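Local coordinates for catalase (Corynebacterium glutamicum, PDB 4B7F), which probably breaks down hydrogen peroxide to water and oxygen at a heme centre, and is seen here with nitric oxide and NADPH bound, at residues P65-H70 with R357-A362; W225-F230 with K274-P279. All blocks are in the same frame, centred on the assembly; numbering follows the deposited sequence.

Interaction 1 of 2, residues P65-H70 with R357-A362; sequences PERIPH and RYRIGA. With HEM (protoporphyrin IX containing Fe), chain I; NO (nitric oxide), chain G.
Arg359 NH2 donates to HEM O1A at 2.7 Å and to Ile326 O while lying over one face of the Arg67 guanidinium, on the distal side of a heme-catalase pocket. Arg359 takes this propionate with a two-pronged bond, for NE gives its hydrogen to HEM O2A, also at 2.7 Å. A bend at chi3 (128°) brings NE and NH2 round so that the carboxylate meets the guanidinium edge. Arg67, extended from CG to NE, serves the second propionate, its NE lying 2.9 Å from HEM O1D. The guanidinium planes are 34° apart, and Arg359 NH2 sits 3.4 Å above the Arg67 plane, near its rim. This close approach of two cations is probably tolerated because each guanidinium has a propionate oxygen at its edge, and NH1 of both also bonds the carbonyl of Glu324. Arg67 CG and Ile360 CD1 cover opposite faces of the Arg359 guanidinium, which should limit its rotation. A water bridges Arg359 NH1 to Pro65 O, donating to that oxygen at 2.7 Å. Farther along 65-70, a cis peptide precedes Pro69, and His70 lays its ring over the porphyrin, HEM C3D 3.3 Å from the ring plane, as the distal histidine does in other heme catalases. At the other end, Tyr358 OH bonds Asn63 O of a second subunit, while its ring packs obliquely on the apolar ring of Pro65, CG lying 3.9 Å from Tyr358 CE2.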
# COMPACT_ATOMS: atom_id res chain seq x y z
N PRO A 65 -4.48 -7.75 3.76
CA PRO A 65 -3.72 -8.95 4.15
C PRO A 65 -4.20 -9.50 5.48
O PRO A 65 -4.39 -8.74 6.44
CB PRO A 65 -2.29 -8.42 4.30
CG PRO A 65 -2.25 -7.15 3.47
CD PRO A 65 -3.63 -6.55 3.66
N GLU A 66 -4.41 -10.82 5.54
CA GLU A 66 -4.78 -11.47 6.78
C GLU A 66 -3.56 -11.51 7.68
O GLU A 66 -2.44 -11.31 7.21
CB GLU A 66 -5.32 -12.89 6.49
CG GLU A 66 -4.25 -13.88 6.05
CD GLU A 66 -4.79 -15.27 5.76
OE1 GLU A 66 -5.99 -15.41 5.43
OE2 GLU A 66 -3.99 -16.23 5.82
N ARG A 67 -3.78 -11.72 8.98
CA ARG A 67 -2.68 -11.89 9.94
C ARG A 67 -1.80 -13.08 9.58
O ARG A 67 -2.31 -14.14 9.22
CB ARG A 67 -3.22 -12.18 11.34
CG ARG A 67 -3.96 -11.03 12.00
CD ARG A 67 -4.86 -11.58 13.11
NE ARG A 67 -5.43 -10.49 13.90
CZ ARG A 67 -6.43 -9.72 13.50
NH1 ARG A 67 -6.98 -9.90 12.30
NH2 ARG A 67 -6.88 -8.76 14.29
N ILE A 68 -0.49 -12.93 9.74
CA ILE A 68 0.39 -14.09 9.81
C ILE A 68 1.13 -14.08 11.16
O ILE A 68 1.83 -13.12 11.49
CB ILE A 68 1.40 -14.14 8.64
CG1 ILE A 68 2.36 -15.34 8.81
CG2 ILE A 68 2.18 -12.81 8.49
CD1 ILE A 68 3.26 -15.59 7.59
N PRO A 69 0.94 -15.12 11.98
CA PRO A 69 -0.06 -16.19 11.88
C PRO A 69 -1.35 -15.72 12.57
O PRO A 69 -1.49 -14.51 12.80
CB PRO A 69 0.60 -17.34 12.68
CG PRO A 69 1.60 -16.67 13.62
CD PRO A 69 1.70 -15.20 13.24
N HIS A 70 -2.24 -16.65 12.90
CA HIS A 70 -3.50 -16.38 13.61
C HIS A 70 -4.56 -15.70 12.73
O HIS A 70 -5.40 -14.95 13.24
CB HIS A 70 -3.29 -15.58 14.90
CG HIS A 70 -2.53 -16.30 15.98
ND1 HIS A 70 -3.14 -16.91 17.05
CD2 HIS A 70 -1.19 -16.46 16.17
CE1 HIS A 70 -2.22 -17.43 17.85
NE2 HIS A 70 -1.03 -17.18 17.34
N ARG A 357 1.28 -1.99 11.17
CA ARG A 357 1.60 -0.88 10.27
C ARG A 357 1.41 -1.24 8.79
O ARG A 357 0.96 -0.43 7.99
CB ARG A 357 3.03 -0.38 10.51
CG ARG A 357 3.17 0.38 11.83
CD ARG A 357 4.64 0.52 12.30
NE ARG A 357 4.67 0.89 13.72
CZ ARG A 357 5.50 0.36 14.62
NH1 ARG A 357 6.40 -0.54 14.24
NH2 ARG A 357 5.43 0.74 15.89
N TYR A 358 1.75 -2.48 8.44
CA TYR A 358 1.57 -2.96 7.08
C TYR A 358 0.17 -3.45 6.75
O TYR A 358 -0.43 -3.04 5.74
CB TYR A 358 2.56 -4.10 6.82
CG TYR A 358 2.22 -4.91 5.58
CD1 TYR A 358 2.36 -4.36 4.32
CD2 TYR A 358 1.77 -6.21 5.68
CE1 TYR A 358 2.07 -5.09 3.18
CE2 TYR A 358 1.46 -6.95 4.55
CZ TYR A 358 1.62 -6.39 3.30
OH TYR A 358 1.31 -7.13 2.17
N ARG A 359 -0.35 -4.36 7.58
CA ARG A 359 -1.59 -5.05 7.25
C ARG A 359 -2.83 -4.16 7.40
O ARG A 359 -3.82 -4.33 6.68
CB ARG A 359 -1.69 -6.36 8.05
CG ARG A 359 -2.86 -6.48 8.98
CD ARG A 359 -2.85 -7.81 9.75
NE ARG A 359 -2.99 -7.57 11.18
CZ ARG A 359 -4.13 -7.19 11.75
NH1 ARG A 359 -5.22 -7.01 11.00
NH2 ARG A 359 -4.19 -6.99 13.07
N ILE A 360 -2.75 -3.19 8.31
CA ILE A 360 -3.82 -2.19 8.47
C ILE A 360 -3.45 -0.81 7.88
O ILE A 360 -4.17 -0.28 7.04
CB ILE A 360 -4.19 -1.99 9.94
CG1 ILE A 360 -4.54 -3.34 10.59
CG2 ILE A 360 -5.36 -1.01 10.07
CD1 ILE A 360 -4.55 -3.32 12.13
N GLY A 361 -2.33 -0.24 8.33
CA GLY A 361 -1.87 1.04 7.80
C GLY A 361 -1.13 1.83 8.87
O GLY A 361 -1.22 1.49 10.04
N ALA A 362 -0.40 2.87 8.47
CA ALA A 362 0.43 3.62 9.42
C ALA A 362 -0.40 4.16 10.57
O ALA A 362 0.09 4.33 11.69
CB ALA A 362 1.17 4.76 8.72
CHA HEM I . -0.43 -12.98 16.21
CHB HEM I . 4.39 -12.46 16.20
CHC HEM I . 4.76 -15.89 19.62
CHD HEM I . 0.08 -15.14 20.58
C1A HEM I . 0.84 -12.55 15.90
C2A HEM I . 1.20 -11.54 14.92
C3A HEM I . 2.52 -11.41 14.93
C4A HEM I . 3.06 -12.32 15.91
CMA HEM I . 3.36 -10.45 14.06
CAA HEM I . 0.22 -10.75 14.01
CBA HEM I . -0.37 -9.59 14.83
CGA HEM I . -1.26 -8.72 13.98
O1A HEM I . -2.23 -8.13 14.54
O2A HEM I . -1.01 -8.60 12.74
C1B HEM I . 4.90 -13.36 17.10
C2B HEM I . 6.30 -13.57 17.34
C3B HEM I . 6.41 -14.54 18.27
C4B HEM I . 5.08 -14.94 18.67
CMB HEM I . 7.42 -12.81 16.59
CAB HEM I . 7.70 -15.13 18.91
CBB HEM I . 8.87 -14.49 18.88
C1C HEM I . 3.55 -15.85 20.29
C2C HEM I . 3.29 -16.24 21.67
C3C HEM I . 1.99 -16.03 21.92
C4C HEM I . 1.40 -15.47 20.72
CMC HEM I . 4.36 -16.85 22.61
CAC HEM I . 1.16 -16.25 23.21
CBC HEM I . 1.68 -16.20 24.45
C1D HEM I . -0.50 -14.56 19.48
C2D HEM I . -1.91 -14.32 19.34
C3D HEM I . -2.07 -13.65 17.99
C4D HEM I . -0.74 -13.53 17.44
CMD HEM I . -3.01 -14.67 20.35
CAD HEM I . -3.39 -13.18 17.37
CBD HEM I . -3.77 -11.88 18.07
CGD HEM I . -5.13 -11.55 17.52
O1D HEM I . -5.26 -10.55 16.76
O2D HEM I . -6.07 -12.34 17.84
NA HEM I . 2.01 -13.01 16.50
NB HEM I . 4.18 -14.20 17.93
NC HEM I . 2.37 -15.37 19.75
ND HEM I . 0.16 -14.09 18.35
FE HEM I . 2.19 -14.24 18.11
N NO G . 2.08 -15.47 17.29
O NO G . 2.30 -16.57 17.07
O HOH W 1 -6.07 -7.69 8.33

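Interaction 2 of 2, residues W225-F230 with K274-P279; sequences WVKYHF and KVQIMP. With NDP (NADPH dihydro-nicotinamide-adenine-dinucleotide phosphate), chain F.
Trp225 and Met278 clasp each other through two backbone bonds, Trp225 N to Met278 O and Met278 N to Trp225 O, each 2.8 Å long. They are one of three hydrogen-bonded pairs, with Lys227-Gln276 and His229-Lys274, in this antiparallel part of the catalase beta-barrel. A side-chain bond joins neighbouring pairs on the same face: His229 NE2 gives its hydrogen to Gln276 OE1 at 3.0 Å. The acceptor lies close to the imidazole plane, but the donor stands above the amide's carbonyl plane, the two planes being 87° apart. Extended beyond CG, Gln276 carries its amide to His229, and NE2 bonds the carbonyls of Tyr302 and Trp297; an amide suits the place because it accepts at one end and donates at the other. His229 presents its edge to NADPH, with CE1 3.2 Å from NDP O7N, and Trp297 O also bonds the nucleotide, so Gln276 links two residues of the site's wall. The end of Lys227 leads away from 274-279, its NZ bonding Ser211 O and Thr213 OG1. On the same face, at the Trp225 end, Met278 SD makes an oblique Met-aromatic contact with the Trp225 five-membered ring. The other face is mainly apolar: Val226 CG1 lies 4.1 Å from Ile277 CG1, and Tyr228 CD1 lies 3.7 Å from Val275 CG1, the members of each pair side by side. Tyr228 OH there bonds Tyr137 and Trp216. Strand 223-232 lies between 270-279 and the short strands 208-209 and 214-217, and strand 305-314 flanks 270-279 on its other edge.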
# COMPACT_ATOMS: atom_id res chain seq x y z
N TRP A 225 8.00 -11.04 39.69
CA TRP A 225 7.75 -11.68 38.40
C TRP A 225 6.37 -12.34 38.45
O TRP A 225 5.98 -12.88 39.49
CB TRP A 225 8.81 -12.72 38.08
CG TRP A 225 10.21 -12.17 38.03
CD1 TRP A 225 11.22 -12.41 38.92
CD2 TRP A 225 10.77 -11.29 37.03
NE1 TRP A 225 12.36 -11.75 38.55
CE2 TRP A 225 12.11 -11.04 37.39
CE3 TRP A 225 10.26 -10.69 35.87
CZ2 TRP A 225 12.95 -10.23 36.64
CZ3 TRP A 225 11.10 -9.87 35.12
CH2 TRP A 225 12.44 -9.66 35.51
N VAL A 226 5.62 -12.29 37.35
CA VAL A 226 4.27 -12.86 37.35
C VAL A 226 3.99 -13.65 36.09
O VAL A 226 4.60 -13.41 35.05
CB VAL A 226 3.17 -11.78 37.53
CG1 VAL A 226 3.40 -10.98 38.80
CG2 VAL A 226 3.12 -10.84 36.32
N LYS A 227 3.07 -14.60 36.20
CA LYS A 227 2.49 -15.27 35.04
C LYS A 227 0.97 -15.20 35.16
O LYS A 227 0.43 -15.44 36.24
CB LYS A 227 2.94 -16.74 34.93
CG LYS A 227 4.37 -16.91 34.40
CD LYS A 227 4.67 -18.37 34.09
CE LYS A 227 6.11 -18.57 33.65
NZ LYS A 227 6.42 -17.93 32.32
N TYR A 228 0.30 -14.85 34.07
CA TYR A 228 -1.15 -14.76 34.06
C TYR A 228 -1.83 -16.08 33.70
O TYR A 228 -1.42 -16.76 32.76
CB TYR A 228 -1.60 -13.71 33.04
CG TYR A 228 -1.23 -12.29 33.36
CD1 TYR A 228 -1.94 -11.55 34.29
CD2 TYR A 228 -0.19 -11.66 32.67
CE1 TYR A 228 -1.62 -10.22 34.56
CE2 TYR A 228 0.13 -10.35 32.94
CZ TYR A 228 -0.58 -9.63 33.88
OH TYR A 228 -0.24 -8.32 34.14
N HIS A 229 -2.87 -16.43 34.44
CA HIS A 229 -3.73 -17.56 34.15
C HIS A 229 -5.19 -17.15 34.15
O HIS A 229 -5.67 -16.59 35.14
CB HIS A 229 -3.58 -18.66 35.19
CG HIS A 229 -2.20 -19.22 35.30
ND1 HIS A 229 -1.89 -20.44 34.96
CD2 HIS A 229 -1.05 -18.64 35.72
CE1 HIS A 229 -0.62 -20.62 35.14
NE2 HIS A 229 -0.11 -19.52 35.60
N PHE A 230 -5.88 -17.45 33.07
CA PHE A 230 -7.29 -17.12 32.93
C PHE A 230 -8.06 -18.43 32.93
O PHE A 230 -8.08 -19.16 31.93
CB PHE A 230 -7.54 -16.33 31.63
CG PHE A 230 -6.60 -15.16 31.45
CD1 PHE A 230 -6.63 -14.09 32.34
CD2 PHE A 230 -5.69 -15.13 30.41
CE1 PHE A 230 -5.76 -13.01 32.19
CE2 PHE A 230 -4.82 -14.05 30.25
CZ PHE A 230 -4.85 -12.99 31.14
N LYS A 274 -6.16 -14.98 37.50
CA LYS A 274 -5.25 -15.30 38.59
C LYS A 274 -3.83 -15.10 38.11
O LYS A 274 -3.59 -15.06 36.89
CB LYS A 274 -5.44 -16.76 39.05
CG LYS A 274 -6.89 -17.18 39.28
CD LYS A 274 -6.99 -18.60 39.83
CE LYS A 274 -8.43 -19.04 40.01
NZ LYS A 274 -9.17 -18.19 40.98
N VAL A 275 -2.89 -14.98 39.04
CA VAL A 275 -1.46 -14.91 38.71
C VAL A 275 -0.62 -15.84 39.57
O VAL A 275 -1.00 -16.19 40.69
CB VAL A 275 -0.89 -13.48 38.90
CG1 VAL A 275 -1.27 -12.57 37.73
CG2 VAL A 275 -1.36 -12.90 40.23
N GLN A 276 0.52 -16.26 39.04
CA GLN A 276 1.58 -16.83 39.87
C GLN A 276 2.47 -15.67 40.17
O GLN A 276 2.67 -14.81 39.30
CB GLN A 276 2.37 -17.89 39.10
CG GLN A 276 1.56 -19.15 38.78
CD GLN A 276 2.36 -20.17 37.97
OE1 GLN A 276 2.60 -19.97 36.79
NE2 GLN A 276 2.76 -21.26 38.63
N ILE A 277 3.00 -15.59 41.39
CA ILE A 277 3.88 -14.49 41.74
C ILE A 277 5.19 -15.00 42.30
O ILE A 277 5.23 -15.61 43.37
CB ILE A 277 3.21 -13.51 42.72
CG1 ILE A 277 1.91 -12.97 42.11
CG2 ILE A 277 4.17 -12.37 43.07
CD1 ILE A 277 1.09 -12.14 43.06
N MET A 278 6.27 -14.75 41.57
CA MET A 278 7.60 -15.15 41.99
C MET A 278 8.36 -13.93 42.46
O MET A 278 8.56 -12.99 41.69
CB MET A 278 8.36 -15.84 40.84
CG MET A 278 9.83 -16.11 41.13
SD MET A 278 10.76 -16.84 39.75
CE MET A 278 9.92 -18.41 39.54
N PRO A 279 8.79 -13.92 43.74
CA PRO A 279 9.63 -12.83 44.24
C PRO A 279 10.86 -12.63 43.35
O PRO A 279 11.42 -13.60 42.83
CB PRO A 279 10.06 -13.34 45.62
CG PRO A 279 8.87 -14.17 46.07
CD PRO A 279 8.41 -14.87 44.81
PA NDP F . 0.12 -29.27 38.73
O1A NDP F . -0.40 -30.59 39.17
O2A NDP F . 0.10 -28.27 39.83
O5B NDP F . -0.80 -28.84 37.48
C5B NDP F . -0.73 -29.58 36.28
C4B NDP F . -1.48 -28.77 35.24
O4B NDP F . -1.66 -29.52 34.05
C3B NDP F . -2.86 -28.37 35.77
O3B NDP F . -3.10 -27.00 35.54
C2B NDP F . -3.80 -29.21 34.93
O2B NDP F . -5.08 -28.64 34.76
C1B NDP F . -3.00 -29.36 33.64
N9A NDP F . -3.52 -30.45 32.78
C8A NDP F . -4.36 -31.48 33.13
N7A NDP F . -4.60 -32.23 32.03
C5A NDP F . -3.94 -31.68 30.98
C6A NDP F . -3.83 -32.03 29.63
N6A NDP F . -4.70 -32.89 29.09
N1A NDP F . -3.06 -31.26 28.79
C2A NDP F . -2.40 -30.15 29.29
N3A NDP F . -2.50 -29.80 30.62
C4A NDP F . -3.26 -30.56 31.45
O3 NDP F . 1.58 -29.50 38.08
PN NDP F . 2.64 -28.33 37.69
O1N NDP F . 2.03 -26.99 37.80
O2N NDP F . 3.93 -28.62 38.36
O5D NDP F . 2.92 -28.69 36.15
C5D NDP F . 2.93 -30.03 35.72
C4D NDP F . 2.76 -30.08 34.21
O4D NDP F . 1.47 -29.60 33.83
C3D NDP F . 3.77 -29.17 33.52
O3D NDP F . 4.97 -29.85 33.17
C2D NDP F . 3.02 -28.65 32.30
O2D NDP F . 3.30 -29.48 31.20
C1D NDP F . 1.54 -28.83 32.64
N1N NDP F . 0.87 -27.53 32.82
C2N NDP F . 1.45 -26.59 33.63
C3N NDP F . 0.82 -25.40 33.96
C7N NDP F . 1.55 -24.43 34.85
O7N NDP F . 1.40 -23.05 34.61
N7N NDP F . 2.33 -24.88 35.83
C4N NDP F . -0.56 -25.06 33.44
C5N NDP F . -1.11 -26.16 32.56
C6N NDP F . -0.38 -27.32 32.30
P2B NDP F . -6.28 -29.01 35.79
O1X NDP F . -6.52 -30.51 35.80
O2X NDP F . -5.95 -28.53 37.18
O3X NDP F . -7.53 -28.33 35.28

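How the interactions relate
From the N terminus the chain passes helix 50-59 and lays down 65-70, the first half of interaction 1. Barrel strands and several helices follow before 225-230. Interaction 2 then closes a short loop of 43 residues, holding helices 241-250 and 254-264, when 274-279 pairs back antiparallel. Only after strand 305-314 does helix 343-359 bring 357-362 to 65-70, closing a loop of 286 residues that wholly contains the smaller one, without crossing. Interaction 1 thus ties an early loop to the C-terminal end of helix 343-359 and the turn after it, beside the heme, while interaction 2 joins barrel strands near NADPH. The two contacts lie on opposite sides of the chain's centre, with nearest atoms about 13 Å apart.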